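Local coordinates for uncharacterized protein (Magnetospirillum magneticum AMB-1, PDB 5MU5) that probably transfers a sugar onto flagellin as a Maf glycosyltransferase and is involved in the formation of bacterial flagella, at residues E245-M256 with F368-F378. Sequence-based numbering, arbitrary orientation.
Sequences EMEMTRASYKNM and FRPALSSYALF
Glu245 OE1 takes two hydrogen bonds from the first turn of helix 373-378: Ser373 N reaches it at 2.7 Å, nearly in line with the C-O bond, and Ser373 OG comes in on the anti side, 21° out of the carboxylate plane. The glutamate bends at chi2 (-67°) to bring its carboxylate to this helix start, where the backbone N-H groups would probably favour its negative charge. OE2 accepts from a water that also donates to Ala371 O. An alanine in place of Glu245 would probably leave Ser373 N and OG without their shared acceptor and the water without one partner. Thr249 OG1 probably hydrogen-bonds to Ser373 OG (2.6 Å), and the threonine packs as a knob among Ser373, Ser374, Leu377 and Phe378. Reciprocally, Phe378 enters the hole formed by Thr249, Ser252, Tyr253 and Met256; its CD2 is 3.2 Å from Ser252 OG, itself hydrogen-bonded to Asn351 ND2, while CZ packs on Tyr253 CB. Met256 SD makes two Met-aromatic contacts, at the edge of Phe368 and obliquely to Phe378, with ring centroids 4.9 and 4.5 Å away. The axes of the two helical segments cross at -42°, approaching to 8.6 Å. In the MptE-like part, helix 373-378, following strand 363-367 of the mixed sheet, packs on helix 242-257, with Phe593 of helix 589-609 touching Thr249 and Ser373, and helix 534-541 against Met256, Leu377 and Phe378.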
loop_
_atom_site.group_PDB
_atom_site.type_symbol
_atom_site.label_atom_id
_atom_site.label_comp_id
_atom_site.label_asym_id
_atom_site.label_seq_id
_atom_site.Cartn_x
_atom_site.Cartn_y
_atom_site.Cartn_z
ATOM N N GLU A 245 -10.943 10.005 4.933
ATOM C CA GLU A 245 -10.421 9.968 6.286
ATOM C C GLU A 245 -11.414 10.612 7.230
ATOM O O GLU A 245 -11.532 10.186 8.360
ATOM C CB GLU A 245 -9.057 10.637 6.392
ATOM C CG GLU A 245 -7.970 9.919 5.594
ATOM C CD GLU A 245 -7.612 8.535 6.127
ATOM O OE1 GLU A 245 -7.575 8.350 7.362
ATOM O OE2 GLU A 245 -7.333 7.632 5.298
ATOM N N MET A 246 -12.124 11.640 6.768
ATOM C CA MET A 246 -13.180 12.242 7.570
ATOM C C MET A 246 -14.245 11.200 7.877
ATOM O O MET A 246 -14.663 11.059 9.027
ATOM C CB MET A 246 -13.824 13.436 6.872
ATOM C CG MET A 246 -12.965 14.681 6.840
ATOM S SD MET A 246 -13.792 15.992 5.927
ATOM C CE MET A 246 -12.776 17.374 6.415
ATOM N N GLU A 247 -14.670 10.454 6.865
ATOM C CA GLU A 247 -15.680 9.428 7.091
ATOM C C GLU A 247 -15.234 8.306 8.035
ATOM O O GLU A 247 -16.032 7.825 8.820
ATOM C CB GLU A 247 -16.135 8.810 5.779
ATOM C CG GLU A 247 -17.122 7.649 5.923
ATOM C CD GLU A 247 -18.270 7.926 6.890
ATOM O OE1 GLU A 247 -18.616 9.117 7.077
ATOM O OE2 GLU A 247 -18.829 6.959 7.476
ATOM N N MET A 248 -13.978 7.878 7.932
ATOM C CA MET A 248 -13.476 6.776 8.745
ATOM C C MET A 248 -13.490 7.190 10.192
ATOM O O MET A 248 -13.919 6.431 11.051
ATOM C CB MET A 248 -12.029 6.425 8.401
ATOM C CG MET A 248 -11.747 5.874 7.017
ATOM S SD MET A 248 -12.640 4.381 6.591
ATOM C CE MET A 248 -14.097 5.025 5.773
ATOM N N THR A 249 -12.975 8.390 10.438
ATOM C CA THR A 249 -12.861 8.938 11.770
ATOM C C THR A 249 -14.248 9.259 12.336
ATOM O O THR A 249 -14.465 9.072 13.532
ATOM C CB THR A 249 -11.921 10.170 11.781
ATOM O OG1 THR A 249 -10.588 9.750 11.502
ATOM C CG2 THR A 249 -11.910 10.862 13.109
ATOM N N ARG A 250 -15.179 9.724 11.503
ATOM C CA ARG A 250 -16.552 9.967 11.969
ATOM C C ARG A 250 -17.230 8.643 12.383
ATOM O O ARG A 250 -17.841 8.548 13.444
ATOM C CB ARG A 250 -17.392 10.641 10.899
ATOM C CG ARG A 250 -18.816 10.952 11.330
ATOM C CD ARG A 250 -19.728 11.098 10.129
ATOM N NE ARG A 250 -19.991 9.791 9.537
ATOM C CZ ARG A 250 -20.946 8.957 9.944
ATOM N NH1 ARG A 250 -21.765 9.289 10.933
ATOM N NH2 ARG A 250 -21.072 7.782 9.352
ATOM N N ALA A 251 -17.110 7.629 11.541
ATOM C CA ALA A 251 -17.668 6.312 11.852
ATOM C C ALA A 251 -17.118 5.826 13.186
ATOM O O ALA A 251 -17.867 5.460 14.075
ATOM C CB ALA A 251 -17.340 5.302 10.744
ATOM N N SER A 252 -15.799 5.853 13.321
ATOM C CA SER A 252 -15.144 5.351 14.520
ATOM C C SER A 252 -15.545 6.163 15.739
ATOM O O SER A 252 -15.802 5.601 16.793
ATOM C CB SER A 252 -13.629 5.355 14.343
ATOM O OG SER A 252 -13.006 4.680 15.429
ATOM N N TYR A 253 -15.602 7.477 15.576
ATOM C CA TYR A 253 -16.010 8.374 16.643
ATOM C C TYR A 253 -17.389 7.948 17.143
ATOM O O TYR A 253 -17.570 7.721 18.324
ATOM C CB TYR A 253 -16.056 9.815 16.131
ATOM C CG TYR A 253 -16.572 10.850 17.109
ATOM C CD1 TYR A 253 -17.929 10.931 17.419
ATOM C CD2 TYR A 253 -15.709 11.781 17.689
ATOM C CE1 TYR A 253 -18.400 11.879 18.300
ATOM C CE2 TYR A 253 -16.179 12.730 18.567
ATOM C CZ TYR A 253 -17.528 12.766 18.865
ATOM O OH TYR A 253 -18.018 13.714 19.721
ATOM N N LYS A 254 -18.344 7.808 16.229
ATOM C CA LYS A 254 -19.718 7.474 16.609
ATOM C C LYS A 254 -19.827 6.071 17.159
ATOM O O LYS A 254 -20.611 5.826 18.040
ATOM C CB LYS A 254 -20.657 7.593 15.421
ATOM C CG LYS A 254 -20.696 8.966 14.802
ATOM C CD LYS A 254 -21.288 9.999 15.716
ATOM C CE LYS A 254 -22.777 9.786 15.844
ATOM N NZ LYS A 254 -23.368 10.871 16.657
ATOM N N ASN A 255 -19.053 5.149 16.616
ATOM C CA ASN A 255 -19.068 3.787 17.108
ATOM C C ASN A 255 -18.592 3.662 18.550
ATOM O O ASN A 255 -19.043 2.788 19.264
ATOM C CB ASN A 255 -18.199 2.901 16.222
ATOM C CG ASN A 255 -18.906 2.475 14.956
ATOM O OD1 ASN A 255 -20.128 2.354 14.943
ATOM N ND2 ASN A 255 -18.141 2.223 13.888
ATOM N N MET A 256 -17.682 4.526 18.970
ATOM C CA MET A 256 -17.072 4.389 20.284
ATOM C C MET A 256 -17.536 5.360 21.339
ATOM O O MET A 256 -17.248 5.148 22.504
ATOM C CB MET A 256 -15.574 4.526 20.132
ATOM C CG MET A 256 -14.959 3.334 19.438
ATOM S SD MET A 256 -13.259 3.717 19.101
ATOM C CE MET A 256 -12.588 3.778 20.775
ATOM N N PHE A 368 -9.708 -2.834 15.373
ATOM C CA PHE A 368 -9.190 -1.603 14.812
ATOM C C PHE A 368 -8.457 -1.849 13.520
ATOM O O PHE A 368 -7.446 -2.543 13.468
ATOM C CB PHE A 368 -8.358 -0.848 15.845
ATOM C CG PHE A 368 -9.203 -0.295 16.912
ATOM C CD1 PHE A 368 -9.559 -1.075 17.982
ATOM C CD2 PHE A 368 -9.769 0.958 16.772
ATOM C CE1 PHE A 368 -10.422 -0.596 18.935
ATOM C CE2 PHE A 368 -10.614 1.464 17.739
ATOM C CZ PHE A 368 -10.944 0.680 18.822
ATOM N N ARG A 369 -9.021 -1.290 12.457
ATOM C CA ARG A 369 -8.445 -1.452 11.158
ATOM C C ARG A 369 -7.257 -0.497 10.972
ATOM O O ARG A 369 -7.410 0.702 11.091
ATOM C CB ARG A 369 -9.492 -1.242 10.082
ATOM C CG ARG A 369 -9.000 -1.864 8.822
ATOM C CD ARG A 369 -9.921 -1.708 7.657
ATOM N NE ARG A 369 -9.318 -2.450 6.554
ATOM C CZ ARG A 369 -9.843 -2.556 5.349
ATOM N NH1 ARG A 369 -11.001 -1.975 5.093
ATOM N NH2 ARG A 369 -9.210 -3.250 4.407
ATOM N N PRO A 370 -6.071 -1.043 10.682
ATOM C CA PRO A 370 -4.872 -0.216 10.635
ATOM C C PRO A 370 -4.758 0.701 9.413
ATOM O O PRO A 370 -5.589 0.647 8.510
ATOM C CB PRO A 370 -3.731 -1.250 10.665
ATOM C CG PRO A 370 -4.322 -2.512 10.146
ATOM C CD PRO A 370 -5.784 -2.476 10.472
ATOM N N ALA A 371 -3.753 1.575 9.428
ATOM C CA ALA A 371 -3.422 2.407 8.266
ATOM C C ALA A 371 -4.514 3.415 7.886
ATOM O O ALA A 371 -4.779 3.650 6.707
ATOM C CB ALA A 371 -3.068 1.514 7.062
ATOM N N LEU A 372 -5.132 4.015 8.892
ATOM C CA LEU A 372 -6.190 4.998 8.681
ATOM C C LEU A 372 -6.087 6.016 9.792
ATOM O O LEU A 372 -5.498 5.734 10.820
ATOM C CB LEU A 372 -7.579 4.340 8.727
ATOM C CG LEU A 372 -7.924 3.306 7.649
ATOM C CD1 LEU A 372 -9.191 2.524 8.000
ATOM C CD2 LEU A 372 -8.091 3.958 6.291
ATOM N N SER A 373 -6.669 7.192 9.578
ATOM C CA SER A 373 -6.743 8.222 10.606
ATOM C C SER A 373 -7.461 7.703 11.864
ATOM O O SER A 373 -7.097 8.041 12.968
ATOM C CB SER A 373 -7.507 9.442 10.076
ATOM O OG SER A 373 -8.832 9.085 9.674
ATOM N N SER A 374 -8.476 6.873 11.673
ATOM C CA SER A 374 -9.237 6.300 12.769
ATOM C C SER A 374 -8.398 5.346 13.616
ATOM O O SER A 374 -8.666 5.177 14.800
ATOM C CB SER A 374 -10.444 5.559 12.204
ATOM O OG SER A 374 -10.043 4.722 11.131
ATOM N N TYR A 375 -7.406 4.702 13.006
ATOM C CA TYR A 375 -6.524 3.814 13.751
ATOM C C TYR A 375 -5.654 4.637 14.689
ATOM O O TYR A 375 -5.587 4.387 15.889
ATOM C CB TYR A 375 -5.630 2.993 12.815
ATOM C CG TYR A 375 -4.777 2.022 13.579
ATOM C CD1 TYR A 375 -5.308 0.806 14.019
ATOM C CD2 TYR A 375 -3.448 2.320 13.897
ATOM C CE1 TYR A 375 -4.544 -0.091 14.735
ATOM C CE2 TYR A 375 -2.675 1.433 14.626
ATOM C CZ TYR A 375 -3.233 0.229 15.048
ATOM O OH TYR A 375 -2.488 -0.669 15.777
ATOM N N ALA A 376 -5.004 5.647 14.134
ATOM C CA ALA A 376 -4.097 6.461 14.902
ATOM C C ALA A 376 -4.828 7.179 16.016
ATOM O O ALA A 376 -4.289 7.370 17.086
ATOM C CB ALA A 376 -3.411 7.469 13.990
ATOM N N LEU A 377 -6.061 7.584 15.774
ATOM C CA LEU A 377 -6.751 8.387 16.755
ATOM C C LEU A 377 -7.369 7.506 17.857
ATOM O O LEU A 377 -7.193 7.778 19.047
ATOM C CB LEU A 377 -7.792 9.254 16.051
ATOM C CG LEU A 377 -8.172 10.562 16.751
ATOM C CD1 LEU A 377 -9.116 11.374 15.870
ATOM C CD2 LEU A 377 -8.818 10.292 18.104
ATOM N N PHE A 378 -8.026 6.419 17.450
ATOM C CA PHE A 378 -8.851 5.611 18.356
ATOM C C PHE A 378 -8.335 4.247 18.821
ATOM O O PHE A 378 -8.873 3.694 19.783
ATOM C CB PHE A 378 -10.232 5.411 17.728
ATOM C CG PHE A 378 -11.072 6.647 17.713
ATOM C CD1 PHE A 378 -11.520 7.200 18.896
ATOM C CD2 PHE A 378 -11.452 7.232 16.518
ATOM C CE1 PHE A 378 -12.305 8.338 18.893
ATOM C CE2 PHE A 378 -12.236 8.374 16.510
ATOM C CZ PHE A 378 -12.660 8.927 17.699
HETATM O O HOH W 1 -5.171 6.016 5.277
#